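PDB 3MCS: putative monooxygenase from Fusobacterium nucleatum subsp. nucleatum, which probably acts as a monooxygenase of the antibiotic biosynthesis monooxygenase family, although neither its substrate nor its reaction is established. Local coordinates for residues Lys135-Val138 with Glu139-Asn143; Asp172-Leu175 with Asn176-Ala180. One frame throughout, in Å; residues are numbered along the deposited sequence. Where two conformers were deposited one is given.

Contact 1: residues Lys135-Val138 with Glu139-Asn143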
loop_
_atom_site.group_PDB
_atom_site.type_symbol
_atom_site.label_atom_id
_atom_site.label_comp_id
_atom_site.label_asym_id
_atom_site.label_seq_id
_atom_site.Cartn_x
_atom_site.Cartn_y
_atom_site.Cartn_z
ATOM N N LYS A 135 -10.978 11.751 -0.895
ATOM C CA LYS A 135 -10.036 12.377 0.039
ATOM C C LYS A 135 -10.665 12.495 1.423
ATOM O O LYS A 135 -10.036 12.130 2.401
ATOM C CB LYS A 135 -9.563 13.756 -0.446
ATOM C CG LYS A 135 -8.481 13.761 -1.558
ATOM C CD LYS A 135 -8.323 15.194 -2.094
ATOM C CE LYS A 135 -7.331 15.316 -3.232
ATOM N NZ LYS A 135 -7.352 16.702 -3.756
ATOM N N ASN A 136 -11.909 12.987 1.466
ATOM C CA ASN A 136 -12.656 13.182 2.715
ATOM C C ASN A 136 -12.898 11.868 3.435
ATOM O O ASN A 136 -12.654 11.758 4.638
ATOM C CB ASN A 136 -14.012 13.850 2.451
ATOM C CG ASN A 136 -13.889 15.281 1.949
ATOM O OD1 ASN A 136 -13.121 16.084 2.483
ATOM N ND2 ASN A 136 -14.684 15.614 0.940
ATOM N N ILE A 137 -13.383 10.874 2.693
ATOM C CA ILE A 137 -13.649 9.566 3.260
ATOM C C ILE A 137 -12.409 8.929 3.852
ATOM O O ILE A 137 -12.474 8.351 4.931
ATOM C CB ILE A 137 -14.241 8.599 2.217
ATOM C CG1 ILE A 137 -15.695 8.983 1.904
ATOM C CG2 ILE A 137 -14.192 7.160 2.725
ATOM C CD1 ILE A 137 -16.667 8.923 3.114
ATOM N N VAL A 138 -11.288 9.021 3.156
ATOM C CA VAL A 138 -10.066 8.417 3.653
ATOM C C VAL A 138 -9.618 9.115 4.938
ATOM O O VAL A 138 -9.128 8.439 5.837
ATOM C CB VAL A 138 -8.955 8.434 2.609
ATOM C CG1 VAL A 138 -7.685 7.834 3.180
ATOM C CG2 VAL A 138 -9.387 7.665 1.395
ATOM N N GLU A 139 -9.790 10.441 5.040
ATOM C CA GLU A 139 -9.457 11.173 6.302
ATOM C C GLU A 139 -10.380 10.808 7.467
ATOM O O GLU A 139 -9.918 10.676 8.600
ATOM C CB GLU A 139 -9.461 12.694 6.124
ATOM C CG GLU A 139 -8.235 13.183 5.405
ATOM C CD GLU A 139 -8.192 14.681 5.216
ATOM O OE1 GLU A 139 -9.176 15.363 5.593
ATOM O OE2 GLU A 139 -7.165 15.181 4.680
ATOM N N THR A 140 -11.674 10.673 7.187
ATOM C CA THR A 140 -12.637 10.239 8.191
ATOM C C THR A 140 -12.198 8.867 8.708
ATOM O O THR A 140 -12.182 8.630 9.926
ATOM C CB THR A 140 -14.077 10.147 7.631
ATOM O OG1 THR A 140 -14.412 11.352 6.927
ATOM C CG2 THR A 140 -15.086 9.916 8.766
ATOM N N THR A 141 -11.796 7.983 7.786
ATOM C CA THR A 141 -11.341 6.633 8.157
ATOM C C THR A 141 -10.161 6.658 9.120
ATOM O O THR A 141 -10.154 5.943 10.106
ATOM C CB THR A 141 -10.962 5.790 6.911
ATOM O OG1 THR A 141 -12.142 5.530 6.140
ATOM C CG2 THR A 141 -10.360 4.474 7.310
ATOM N N PHE A 142 -9.176 7.509 8.860
ATOM C CA PHE A 142 -7.991 7.530 9.709
ATOM C C PHE A 142 -8.329 7.897 11.138
ATOM O O PHE A 142 -7.686 7.388 12.055
ATOM C CB PHE A 142 -6.915 8.478 9.185
ATOM C CG PHE A 142 -5.593 8.336 9.906
ATOM C CD1 PHE A 142 -4.813 7.206 9.715
ATOM C CD2 PHE A 142 -5.138 9.315 10.781
ATOM C CE1 PHE A 142 -3.600 7.061 10.360
ATOM C CE2 PHE A 142 -3.917 9.173 11.432
ATOM C CZ PHE A 142 -3.141 8.042 11.210
ATOM N N ASN A 143 -9.317 8.774 11.315
ATOM C CA ASN A 143 -9.760 9.178 12.646
ATOM C C ASN A 143 -10.637 8.113 13.320
ATOM O O ASN A 143 -10.932 8.202 14.510
ATOM C CB ASN A 143 -10.505 10.529 12.601
ATOM C CG ASN A 143 -9.611 11.701 12.150
ATOM O OD1 ASN A 143 -8.440 11.542 11.776
ATOM N ND2 ASN A 143 -10.180 12.883 12.188
#
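Glu139, Thr140, Thr141 and Phe142 each donate a backbone N-H to the carbonyl four residues earlier, on Lys135, Asn136, Ile137 and Val138 in turn, with N-H...O angles of 148° to 165°, so the two segments are successive turns of helix 127-143. Asn136 O is gripped twice by the same residue: Thr140 N lies 2.9 Å from it, and Thr140 OG1, also 2.9 Å from Asn136 O, comes from above the carbonyl plane. The torsion explains the second bond, since OG1 is turned beside its own backbone N (chi1 -49°) and thereby faces back down the helix. Thr141 adopts a similar rotamer, with OG1 3.1 Å from Ile137 O and a weak hydrogen bond to Tyr182 OH. On another side of the helix the Glu139 chain sets out past the preceding turn, CG being 3.7 Å from Lys135 O, and then extends to a salt bridge between OE2 and Lys216. Lys135 pairs with Glu132 instead of with Glu139. Val138, buried against Val150, Leu152 and Leu164, belongs to the face that the helix lays on the beta sheet of this ferredoxin-like half. The chemistry implies a helix in which Thr140 turns its hydroxyl inward onto the helix's own carbonyl, while the charges of Lys135 and Glu139 are probably balanced by Glu132 and Lys216.

Contact 2: residues Asp172-Leu175 with Asn176-Ala180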
loop_
_atom_site.group_PDB
_atom_site.type_symbol
_atom_site.label_atom_id
_atom_site.label_comp_id
_atom_site.label_asym_id
_atom_site.label_seq_id
_atom_site.Cartn_x
_atom_site.Cartn_y
_atom_site.Cartn_z
ATOM N N ASP A 172 -12.129 -6.710 12.787
ATOM C CA ASP A 172 -13.380 -6.066 13.171
ATOM C C ASP A 172 -13.336 -4.572 12.834
ATOM O O ASP A 172 -14.311 -4.019 12.335
ATOM C CB ASP A 172 -13.705 -6.267 14.662
ATOM C CG ASP A 172 -13.692 -7.734 15.067
ATOM O OD1 ASP A 172 -12.574 -8.305 15.256
ATOM O OD2 ASP A 172 -14.802 -8.305 15.195
ATOM N N SER A 173 -12.199 -3.933 13.091
ATOM C CA SER A 173 -12.054 -2.504 12.822
ATOM C C SER A 173 -12.355 -2.189 11.361
ATOM O O SER A 173 -13.038 -1.220 11.047
ATOM C CB SER A 173 -10.642 -2.030 13.186
ATOM O OG SER A 173 -10.376 -2.174 14.573
ATOM N N TYR A 174 -11.839 -3.026 10.472
ATOM C CA TYR A 174 -12.059 -2.879 9.040
ATOM C C TYR A 174 -13.522 -3.094 8.657
ATOM O O TYR A 174 -14.076 -2.339 7.864
ATOM C CB TYR A 174 -11.172 -3.854 8.271
ATOM C CG TYR A 174 -11.547 -3.991 6.824
ATOM C CD1 TYR A 174 -11.286 -2.980 5.925
ATOM C CD2 TYR A 174 -12.174 -5.128 6.359
ATOM C CE1 TYR A 174 -11.638 -3.096 4.596
ATOM C CE2 TYR A 174 -12.535 -5.252 5.034
ATOM C CZ TYR A 174 -12.266 -4.235 4.162
ATOM O OH TYR A 174 -12.627 -4.367 2.853
ATOM N N LEU A 175 -14.156 -4.121 9.208
ATOM C CA LEU A 175 -15.560 -4.361 8.896
ATOM C C LEU A 175 -16.489 -3.265 9.426
ATOM O O LEU A 175 -17.485 -2.923 8.780
ATOM C CB LEU A 175 -15.997 -5.713 9.434
ATOM C CG LEU A 175 -15.330 -6.932 8.797
ATOM C CD1 LEU A 175 -15.840 -8.214 9.487
ATOM C CD2 LEU A 175 -15.581 -6.988 7.318
ATOM N N ASN A 176 -16.168 -2.732 10.602
ATOM C CA ASN A 176 -16.959 -1.658 11.197
ATOM C C ASN A 176 -16.796 -0.419 10.353
ATOM O O ASN A 176 -17.709 0.376 10.213
ATOM C CB ASN A 176 -16.563 -1.414 12.659
ATOM C CG ASN A 176 -17.005 -2.560 13.579
ATOM O OD1 ASN A 176 -17.908 -3.337 13.235
ATOM N ND2 ASN A 176 -16.378 -2.662 14.754
ATOM N N HIS A 177 -15.622 -0.289 9.755
ATOM C CA HIS A 177 -15.351 0.814 8.859
ATOM C C HIS A 177 -16.255 0.759 7.630
ATOM O O HIS A 177 -16.911 1.750 7.305
ATOM C CB HIS A 177 -13.860 0.844 8.509
ATOM C CG HIS A 177 -13.551 1.334 7.129
ATOM N ND1 HIS A 177 -13.774 2.633 6.722
ATOM C CD2 HIS A 177 -12.974 0.702 6.077
ATOM C CE1 HIS A 177 -13.386 2.765 5.465
ATOM N NE2 HIS A 177 -12.901 1.610 5.048
ATOM N N ARG A 178 -16.367 -0.391 6.980
ATOM C CA ARG A 178 -17.176 -0.428 5.768
ATOM C C ARG A 178 -18.666 -0.674 6.011
ATOM O O ARG A 178 -19.476 -0.522 5.095
ATOM C CB ARG A 178 -16.588 -1.386 4.737
ATOM C CG ARG A 178 -16.774 -2.851 4.986
ATOM C CD ARG A 178 -15.751 -3.624 4.151
ATOM N NE ARG A 178 -15.639 -3.145 2.778
ATOM C CZ ARG A 178 -16.400 -3.546 1.758
ATOM N NH1 ARG A 178 -17.374 -4.446 1.927
ATOM N NH2 ARG A 178 -16.193 -3.037 0.542
ATOM N N SER A 179 -19.049 -1.007 7.240
ATOM C CA SER A 179 -20.469 -1.125 7.544
ATOM C C SER A 179 -21.001 0.190 8.169
ATOM O O SER A 179 -22.146 0.245 8.606
ATOM C CB SER A 179 -20.753 -2.333 8.447
ATOM O OG SER A 179 -20.198 -2.172 9.734
ATOM N N ALA A 180 -20.174 1.239 8.201
ATOM C CA ALA A 180 -20.583 2.531 8.752
ATOM C C ALA A 180 -21.347 3.367 7.730
ATOM O O ALA A 180 -21.038 3.335 6.541
ATOM C CB ALA A 180 -19.371 3.322 9.250
#
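Asp172 O receives Asn176 N at 2.8 Å; the Asn176 amide folds back over the same carbonyl, its CG 3.3 Å from Asp172 O, though ND2 is too poorly angled to bond there. Ser173 contributes its carbonyl to His177 N, while its hydroxyl is bonded to Asp170 just before the helix. Tyr174 is the main side chain of the contact. With CG anti to the backbone N (chi1 167°), the phenol runs alongside Arg178 in the same direction, and Arg178 CD comes 3.5 Å from Tyr174 CZ. Ring and guanidinium planes differ by 23°, but Arg178 NE is badly angled for a bond to the phenol oxygen, which pairs with Arg199 of strand 194-209. The His177 ring meets Tyr174 obliquely, His177 CD2 lying 4.1 Å from Tyr174 CD1, and its ND1 is bonded to Tyr182. Tyr168, edge-to-face with Tyr174, also meets the His177 ring, and Phe114 and Phe183 join this aromatic cluster between helix 171-178 and its surroundings, in the second of two dimeric alpha-beta barrel family domains carried by this one chain. Leu175 O then accepts two bonds as the helix ends: Ser179 N at 2.9 Å and Ser179 OG at 3.0 Å from Leu175 O arrive from opposite faces of the carbonyl plane. The hydroxyl reaches back because OG sits between its own backbone N and carbonyl carbon (chi1 67°), and Ala180 beyond it occupies the N-cap of helix 181-190.

Overall arrangement
Contacts 1 and 2 follow one another in the chain and lie on the same side of its centre, their own centres about 13 Å apart. Both fall in the second antibiotic biosynthesis monooxygenase range, residues 113-189, and they meet directly in a packing contact where Thr141 OG1 lies 3.1 Å from His177 CE1. Tyr182 and Tyr168 bridge them more broadly, each touching residues of both contacts. Each contact also has acetate about 5 Å from one side chain, Ile137 in contact 1 and Arg178 in contact 2. Acetate probably comes from the crystallisation liquor, so by itself it does not identify an active site.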